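PDB 1CID: T CELL surface glycoprotein CD4 from Rattus norvegicus, which probably acts as a co-receptor on T cells that recognises class II MHC, with these two membrane-proximal immunoglobulin-like domains carrying the ligand-binding amino-terminal pair. Local coordinates for residues T4-E9 / V169-K174; N103-K108 / C119-P124. All coordinates share one frame; numbering follows the deposited sequence.

Contact 1. Residues T4-E9 / V169-K174; sequences TAYKSE and VKMDSK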
ATOM      1  N   THR A   4      -5.170   3.517  -4.486  1.00 37.13           N
ATOM      2  CA  THR A   4      -3.995   2.611  -4.362  1.00 30.50           C
ATOM      3  C   THR A   4      -2.844   3.403  -3.760  1.00 26.93           C
ATOM      4  O   THR A   4      -2.830   4.575  -4.055  1.00 28.78           O
ATOM      5  CB  THR A   4      -3.511   1.750  -5.514  1.00 28.29           C
ATOM      6  OG1 THR A   4      -4.757   1.119  -5.948  1.00 27.35           O
ATOM      7  CG2 THR A   4      -2.431   0.780  -5.015  1.00 30.21           C
ATOM      8  N   ALA A   5      -2.139   2.696  -2.928  1.00 23.38           N
ATOM      9  CA  ALA A   5      -1.043   3.397  -2.256  1.00 21.00           C
ATOM     10  C   ALA A   5       0.101   2.433  -2.547  1.00 20.52           C
ATOM     11  O   ALA A   5      -0.122   1.240  -2.365  1.00 21.02           O
ATOM     12  CB  ALA A   5      -1.128   3.778  -0.844  1.00 21.45           C
ATOM     13  N   TYR A   6       1.082   3.206  -3.073  1.00 21.30           N
ATOM     14  CA  TYR A   6       2.355   2.495  -3.469  1.00 19.73           C
ATOM     15  C   TYR A   6       3.505   2.809  -2.519  1.00 19.93           C
ATOM     16  O   TYR A   6       3.803   4.025  -2.421  1.00 21.66           O
ATOM     17  CB  TYR A   6       2.629   2.903  -4.875  1.00 18.45           C
ATOM     18  CG  TYR A   6       1.592   2.506  -5.924  1.00 15.10           C
ATOM     19  CD1 TYR A   6       1.747   1.217  -6.469  1.00 11.66           C
ATOM     20  CD2 TYR A   6       0.574   3.342  -6.376  1.00 14.40           C
ATOM     21  CE1 TYR A   6       0.943   0.661  -7.404  1.00 11.76           C
ATOM     22  CE2 TYR A   6      -0.278   2.853  -7.362  1.00 12.77           C
ATOM     23  CZ  TYR A   6      -0.083   1.531  -7.805  1.00 14.62           C
ATOM     24  OH  TYR A   6      -1.006   1.148  -8.796  1.00 22.39           O
ATOM     25  N   LYS A   7       4.073   1.830  -1.825  1.00 18.00           N
ATOM     26  CA  LYS A   7       5.074   2.148  -0.840  1.00 17.49           C
ATOM     27  C   LYS A   7       6.253   1.214  -0.744  1.00 19.59           C
ATOM     28  O   LYS A   7       6.216   0.016  -1.078  1.00 22.15           O
ATOM     29  CB  LYS A   7       4.373   2.113   0.558  1.00 18.06           C
ATOM     30  CG  LYS A   7       3.192   3.099   0.448  1.00 15.65           C
ATOM     31  CD  LYS A   7       3.602   4.417   0.964  1.00 20.05           C
ATOM     32  CE  LYS A   7       2.856   5.619   0.490  1.00 19.19           C
ATOM     33  NZ  LYS A   7       3.795   6.729   0.918  1.00 25.05           N
ATOM     34  N   SER A   8       7.353   1.748  -0.216  1.00 20.66           N
ATOM     35  CA  SER A   8       8.573   0.961  -0.050  1.00 22.84           C
ATOM     36  C   SER A   8       8.404   0.584   1.453  1.00 22.99           C
ATOM     37  O   SER A   8       7.929   1.275   2.368  1.00 20.86           O
ATOM     38  CB  SER A   8       9.952   1.469  -0.377  1.00 22.97           C
ATOM     39  OG  SER A   8       9.963   2.595  -1.258  1.00 28.12           O
ATOM     40  N   GLU A   9       8.924  -0.621   1.523  1.00 22.46           N
ATOM     41  CA  GLU A   9       8.835  -1.157   2.839  1.00 23.22           C
ATOM     42  C   GLU A   9       9.412  -0.250   3.857  1.00 24.09           C
ATOM     43  O   GLU A   9      10.462   0.328   3.609  1.00 27.88           O
ATOM     44  CB  GLU A   9       9.671  -2.373   2.656  1.00 27.22           C
ATOM     45  CG  GLU A   9       9.155  -3.298   3.743  1.00 33.57           C
ATOM     46  CD  GLU A   9      10.031  -4.482   3.843  1.00 37.81           C
ATOM     47  OE1 GLU A   9      11.258  -4.189   3.691  1.00 44.00           O
ATOM     48  OE2 GLU A   9       9.534  -5.571   4.043  1.00 40.37           O
ATOM     49  N   VAL A 169       4.617   5.480 -14.284  1.00 38.28           N
ATOM     50  CA  VAL A 169       5.490   4.880 -13.259  1.00 35.96           C
ATOM     51  C   VAL A 169       4.680   5.148 -11.981  1.00 33.21           C
ATOM     52  O   VAL A 169       4.503   6.347 -11.786  1.00 31.85           O
ATOM     53  CB  VAL A 169       6.959   5.291 -13.364  1.00 35.83           C
ATOM     54  CG1 VAL A 169       7.698   5.247 -12.064  1.00 34.41           C
ATOM     55  CG2 VAL A 169       7.800   4.439 -14.327  1.00 34.16           C
ATOM     56  N   LYS A 170       4.364   4.015 -11.398  1.00 29.33           N
ATOM     57  CA  LYS A 170       3.595   4.087 -10.175  1.00 24.92           C
ATOM     58  C   LYS A 170       4.456   4.420  -9.033  1.00 23.20           C
ATOM     59  O   LYS A 170       4.075   5.081  -8.064  1.00 25.83           O
ATOM     60  CB  LYS A 170       2.965   2.725 -10.033  1.00 26.33           C
ATOM     61  CG  LYS A 170       2.081   2.380 -11.229  1.00 32.65           C
ATOM     62  CD  LYS A 170       0.898   3.345 -11.411  1.00 37.97           C
ATOM     63  CE  LYS A 170      -0.156   2.855 -12.390  1.00 42.53           C
ATOM     64  NZ  LYS A 170      -1.129   3.912 -12.856  1.00 43.69           N
ATOM     65  N   MET A 171       5.662   3.903  -9.026  1.00 22.56           N
ATOM     66  CA  MET A 171       6.649   4.161  -7.928  1.00 20.63           C
ATOM     67  C   MET A 171       8.058   3.649  -8.280  1.00 20.60           C
ATOM     68  O   MET A 171       8.127   2.919  -9.290  1.00 19.26           O
ATOM     69  CB  MET A 171       6.301   3.582  -6.585  1.00 19.13           C
ATOM     70  CG  MET A 171       6.077   2.100  -6.742  1.00 14.94           C
ATOM     71  SD  MET A 171       6.397   1.474  -5.030  1.00 20.39           S
ATOM     72  CE  MET A 171       5.820  -0.146  -5.511  1.00 15.94           C
ATOM     73  N   ASP A 172       8.940   4.087  -7.394  1.00 21.06           N
ATOM     74  CA  ASP A 172      10.365   3.737  -7.469  1.00 22.53           C
ATOM     75  C   ASP A 172      11.014   3.695  -6.080  1.00 20.75           C
ATOM     76  O   ASP A 172      10.559   4.269  -5.131  1.00 22.84           O
ATOM     77  CB  ASP A 172      11.222   4.688  -8.273  1.00 25.27           C
ATOM     78  CG  ASP A 172      11.452   6.059  -7.688  1.00 27.81           C
ATOM     79  OD1 ASP A 172      10.721   7.076  -7.921  1.00 33.15           O
ATOM     80  OD2 ASP A 172      12.492   6.109  -6.990  1.00 29.02           O
ATOM     81  N   SER A 173      12.147   3.104  -6.003  1.00 20.59           N
ATOM     82  CA  SER A 173      12.939   2.981  -4.799  1.00 22.96           C
ATOM     83  C   SER A 173      14.425   2.776  -5.156  1.00 24.83           C
ATOM     84  O   SER A 173      14.699   2.015  -6.131  1.00 25.78           O
ATOM     85  CB  SER A 173      12.253   1.745  -4.265  1.00 25.86           C
ATOM     86  OG  SER A 173      12.584   1.693  -2.896  1.00 32.71           O
ATOM     87  N   LYS A 174      15.367   3.431  -4.459  1.00 23.44           N
ATOM     88  CA  LYS A 174      16.769   3.374  -4.638  1.00 22.46           C
ATOM     89  C   LYS A 174      17.454   2.684  -3.446  1.00 23.53           C
ATOM     90  O   LYS A 174      17.091   2.741  -2.283  1.00 22.15           O
ATOM     91  CB  LYS A 174      17.566   4.656  -4.545  1.00 26.55           C
ATOM     92  CG  LYS A 174      16.944   5.958  -4.999  1.00 29.00           C
ATOM     93  CD  LYS A 174      17.034   6.071  -6.493  1.00 28.75           C
ATOM     94  CE  LYS A 174      16.711   7.502  -6.864  1.00 32.07           C
ATOM     95  NZ  LYS A 174      17.802   8.324  -6.265  1.00 39.42           N
TER
HETATM   96  O   HOH W   1       9.039   4.706  -2.459  1.00 56.76           O
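Tyr6 holds CG anti to its carbonyl carbon (chi1 -63°), which carries the ring across to Lys170, whose own chain bends at chi2 (-62°), taking CD toward the tyrosine hydroxyl. The two strands belong to successive immunoglobulin-like domains: 4-8 is the first strand of one, 168-176 the last of the next. They run nearly parallel with axes 7.1 Å apart, too far for backbone pairing, so side chains do the joining.

The lysine chain passes over the ring at a slant. Lys170 CB sits over the centre of one ring face, a CH-pi contact 3.9 Å from the centroid and 11° off the normal. Nearer its end, Lys170 CD passes 3.9 Å from Tyr6 OH, while the ammonium goes on to Glu168 and Glu165. Thr4 CG2 lies against the opposite face of the ring, toward its rim. Met171 fills in beside the tyrosine: its CG packs on Tyr6 CB at 4.0 Å, and the chain, extended beyond CG, carries SD and CE on to the ring edge, where CE stands near the plane. Lys170 and Met171 lie opposite Leu163 in a classic beta bulge, which probably helps turn both toward Tyr6. With an alanine in place of the tyrosine, the aliphatic part of Lys170 is likely to lose the ring it lies on, and a gap would probably open beside Met171 at the domain junction.

Farther along the strands the contact turns polar. Ser8 OG and Ser173 OG share a hydrogen bond of 3.2 Å, and a water 2.6 Å from Ser8 OG donates its own bond to Asp172 O at 3.1 Å.

Contact 2. Residues N103-K108 / C119-P124; sequences NLVVMK and CEVMGP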
ATOM      1  N   ASN A 103      -6.311  -0.172  -1.454  1.00 27.66           N
ATOM      2  CA  ASN A 103      -5.207  -1.107  -1.758  1.00 25.97           C
ATOM      3  C   ASN A 103      -3.794  -0.580  -1.404  1.00 22.78           C
ATOM      4  O   ASN A 103      -3.676   0.638  -1.374  1.00 20.92           O
ATOM      5  CB  ASN A 103      -5.139  -1.630  -3.156  1.00 27.33           C
ATOM      6  CG  ASN A 103      -6.372  -1.899  -3.949  1.00 29.59           C
ATOM      7  OD1 ASN A 103      -6.869  -3.007  -4.178  1.00 29.38           O
ATOM      8  ND2 ASN A 103      -6.806  -0.694  -4.392  1.00 30.54           N
ATOM      9  N   LEU A 104      -3.000  -1.643  -1.233  1.00 19.56           N
ATOM     10  CA  LEU A 104      -1.641  -1.326  -0.885  1.00 19.23           C
ATOM     11  C   LEU A 104      -0.693  -2.292  -1.584  1.00 21.01           C
ATOM     12  O   LEU A 104      -0.830  -3.454  -1.193  1.00 19.59           O
ATOM     13  CB  LEU A 104      -1.577  -1.440   0.603  1.00 18.59           C
ATOM     14  CG  LEU A 104      -0.123  -1.432   1.087  1.00 18.56           C
ATOM     15  CD1 LEU A 104       0.273   0.034   1.207  1.00 18.91           C
ATOM     16  CD2 LEU A 104      -0.088  -2.120   2.429  1.00 16.50           C
ATOM     17  N   VAL A 105       0.095  -1.590  -2.474  1.00 22.87           N
ATOM     18  CA  VAL A 105       1.139  -2.419  -3.151  1.00 22.42           C
ATOM     19  C   VAL A 105       2.494  -1.919  -2.548  1.00 22.11           C
ATOM     20  O   VAL A 105       2.573  -0.692  -2.552  1.00 21.34           O
ATOM     21  CB  VAL A 105       1.204  -2.614  -4.640  1.00 22.07           C
ATOM     22  CG1 VAL A 105      -0.010  -2.088  -5.422  1.00 20.93           C
ATOM     23  CG2 VAL A 105       2.425  -2.093  -5.373  1.00 21.16           C
ATOM     24  N   VAL A 106       3.355  -2.829  -2.104  1.00 21.82           N
ATOM     25  CA  VAL A 106       4.654  -2.779  -1.483  1.00 20.91           C
ATOM     26  C   VAL A 106       5.852  -3.369  -2.269  1.00 21.15           C
ATOM     27  O   VAL A 106       5.884  -4.497  -2.709  1.00 21.48           O
ATOM     28  CB  VAL A 106       4.722  -3.475  -0.110  1.00 18.45           C
ATOM     29  CG1 VAL A 106       6.059  -3.303   0.590  1.00 18.65           C
ATOM     30  CG2 VAL A 106       3.679  -2.855   0.757  1.00 17.61           C
ATOM     31  N   MET A 107       6.911  -2.570  -2.319  1.00 22.58           N
ATOM     32  CA  MET A 107       8.176  -2.842  -2.994  1.00 23.19           C
ATOM     33  C   MET A 107       9.306  -3.051  -1.989  1.00 23.96           C
ATOM     34  O   MET A 107       9.361  -2.257  -1.030  1.00 24.39           O
ATOM     35  CB  MET A 107       8.637  -1.632  -3.808  1.00 24.26           C
ATOM     36  CG  MET A 107       9.837  -1.848  -4.680  1.00 22.98           C
ATOM     37  SD  MET A 107      10.170  -0.644  -5.945  1.00 21.14           S
ATOM     38  CE  MET A 107       9.091  -0.814  -7.307  1.00 19.64           C
ATOM     39  N   LYS A 108      10.103  -4.027  -2.322  1.00 24.27           N
ATOM     40  CA  LYS A 108      11.293  -4.314  -1.475  1.00 27.57           C
ATOM     41  C   LYS A 108      12.573  -4.554  -2.319  1.00 27.23           C
ATOM     42  O   LYS A 108      12.663  -5.597  -3.020  1.00 25.83           O
ATOM     43  CB  LYS A 108      11.134  -5.511  -0.550  1.00 33.09           C
ATOM     44  CG  LYS A 108      12.345  -5.713   0.479  1.00 35.83           C
ATOM     45  CD  LYS A 108      12.456  -7.037   1.147  1.00 39.85           C
ATOM     46  CE  LYS A 108      13.596  -7.349   2.063  1.00 44.37           C
ATOM     47  NZ  LYS A 108      13.896  -6.494   3.281  1.00 48.82           N
ATOM     48  N   CYS A 119      14.404  -7.043  -6.698  1.00 20.58           N
ATOM     49  CA  CYS A 119      13.389  -6.036  -6.403  1.00 19.56           C
ATOM     50  C   CYS A 119      12.127  -6.843  -6.441  1.00 23.47           C
ATOM     51  O   CYS A 119      12.122  -7.559  -7.444  1.00 24.95           O
ATOM     52  CB  CYS A 119      13.529  -5.010  -7.422  1.00 19.65           C
ATOM     53  SG  CYS A 119      12.188  -3.872  -7.454  1.00 21.06           S
ATOM     54  N   GLU A 120      11.299  -6.810  -5.390  1.00 25.40           N
ATOM     55  CA  GLU A 120      10.055  -7.555  -5.461  1.00 26.25           C
ATOM     56  C   GLU A 120       8.973  -6.622  -4.883  1.00 26.10           C
ATOM     57  O   GLU A 120       9.258  -5.796  -4.020  1.00 24.93           O
ATOM     58  CB  GLU A 120       9.737  -8.772  -4.706  1.00 27.71           C
ATOM     59  CG  GLU A 120      10.408  -8.785  -3.367  1.00 33.69           C
ATOM     60  CD  GLU A 120      10.328 -10.222  -2.808  1.00 37.85           C
ATOM     61  OE1 GLU A 120       9.196 -10.752  -2.980  1.00 36.22           O
ATOM     62  OE2 GLU A 120      11.484 -10.536  -2.295  1.00 39.46           O
ATOM     63  N   VAL A 121       7.834  -6.882  -5.496  1.00 26.06           N
ATOM     64  CA  VAL A 121       6.609  -6.111  -5.149  1.00 27.75           C
ATOM     65  C   VAL A 121       5.467  -7.043  -4.739  1.00 29.03           C
ATOM     66  O   VAL A 121       5.396  -8.227  -5.185  1.00 32.52           O
ATOM     67  CB  VAL A 121       6.386  -5.258  -6.407  1.00 24.20           C
ATOM     68  CG1 VAL A 121       5.453  -5.802  -7.459  1.00 24.37           C
ATOM     69  CG2 VAL A 121       5.789  -3.895  -6.148  1.00 27.95           C
ATOM     70  N   MET A 122       4.530  -6.635  -3.920  1.00 28.72           N
ATOM     71  CA  MET A 122       3.435  -7.552  -3.563  1.00 28.52           C
ATOM     72  C   MET A 122       2.128  -6.808  -3.412  1.00 27.95           C
ATOM     73  O   MET A 122       2.177  -5.680  -2.903  1.00 27.72           O
ATOM     74  CB  MET A 122       3.667  -8.237  -2.259  1.00 32.43           C
ATOM     75  CG  MET A 122       3.269  -9.689  -2.507  1.00 37.35           C
ATOM     76  SD  MET A 122       4.430 -10.461  -1.277  1.00 43.98           S
ATOM     77  CE  MET A 122       5.583 -10.990  -2.607  1.00 43.78           C
ATOM     78  N   GLY A 123       1.063  -7.443  -3.828  1.00 28.13           N
ATOM     79  CA  GLY A 123      -0.225  -6.693  -3.663  1.00 30.10           C
ATOM     80  C   GLY A 123      -0.794  -6.616  -5.065  1.00 31.55           C
ATOM     81  O   GLY A 123      -0.193  -7.139  -6.013  1.00 32.77           O
ATOM     82  N   PRO A 124      -1.913  -5.939  -5.177  1.00 34.04           N
ATOM     83  CA  PRO A 124      -2.676  -5.732  -6.416  1.00 37.07           C
ATOM     84  C   PRO A 124      -2.132  -4.921  -7.594  1.00 39.47           C
ATOM     85  O   PRO A 124      -2.302  -3.672  -7.805  1.00 40.50           O
ATOM     86  CB  PRO A 124      -4.008  -5.084  -5.971  1.00 36.65           C
ATOM     87  CG  PRO A 124      -3.825  -4.581  -4.576  1.00 34.60           C
ATOM     88  CD  PRO A 124      -2.621  -5.343  -4.017  1.00 34.90           C
TER
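Lys108 and Glu120 face each other as an antiparallel hydrogen-bonded pair, their backbones joined twice: Lys108 N gives to Glu120 O at 2.6 Å and Glu120 N returns a bond to Lys108 O at 3.0 Å. Two residues along, Val106 and Met122 repeat the pattern. Val106 N reaches Met122 O at 3.2 Å; the return bond from Met122 N to Val106 O is less certain, because the position of that oxygen is in doubt. Between the two pairs, Met107 and Val121 form the non-hydrogen-bonded pair. Strand 97-110 runs on from the last strand of the first immunoglobulin-like domain into the first strand of the second, and its hairpin with 116-122 therefore starts at the domain junction.

In Met107, CG anti to the backbone N (chi1 -173°) and an extended chi2 put SD 4.1 Å from Cys119 SG; the bend at chi3 affects only the terminal methyl. The cysteine sulfur is itself tied to Cys161 by the disulfide that pins the two sheets of the domain together. Val105 and Val121 meet on the same side, branch against branch, with 3.9 Å between Val105 CG2 and Val121 CG2. Pairing stops at Gly123, whose backbone takes up angles (phi 122°) that a side chain would resist. Beyond it the Pro124 ring lies against the Asn103 side chain, its CG 3.4 Å from Asn103 OD1, while the Asn103 amide nitrogen bonds to Ile3 O.

Strand 4-8 lies along the other edge of 97-110, parallel to it. The face bearing Met107 and Val121 looks toward Met171 of strand 168-176, with Leu131 of strand 129-135 also against Met107 and Cys119; on the reverse face, Val106 touches Val79 and Leu81 in loops of the preceding domain.

Strand 97-110 connects the two contacts. Contact 2 pairs it with 116-122, while 4-8, one half of contact 1, runs parallel on its other edge, where Val105 N and Met107 N probably give hydrogen bonds to Ala5 O and Lys7 O. Contact 2 is the more buried, built on backbone hydrogen bonds within a single sheet and apolar groups beside the disulfide. Contact 1 lies nearer the surface and has no backbone bonds of its own: it spans from that sheet to the facing one through a tyrosine with a lysine laid over its face, a methionine and two serines. Met171 and Tyr6 both pack on Val105, so the domain junction and the hairpin meet there.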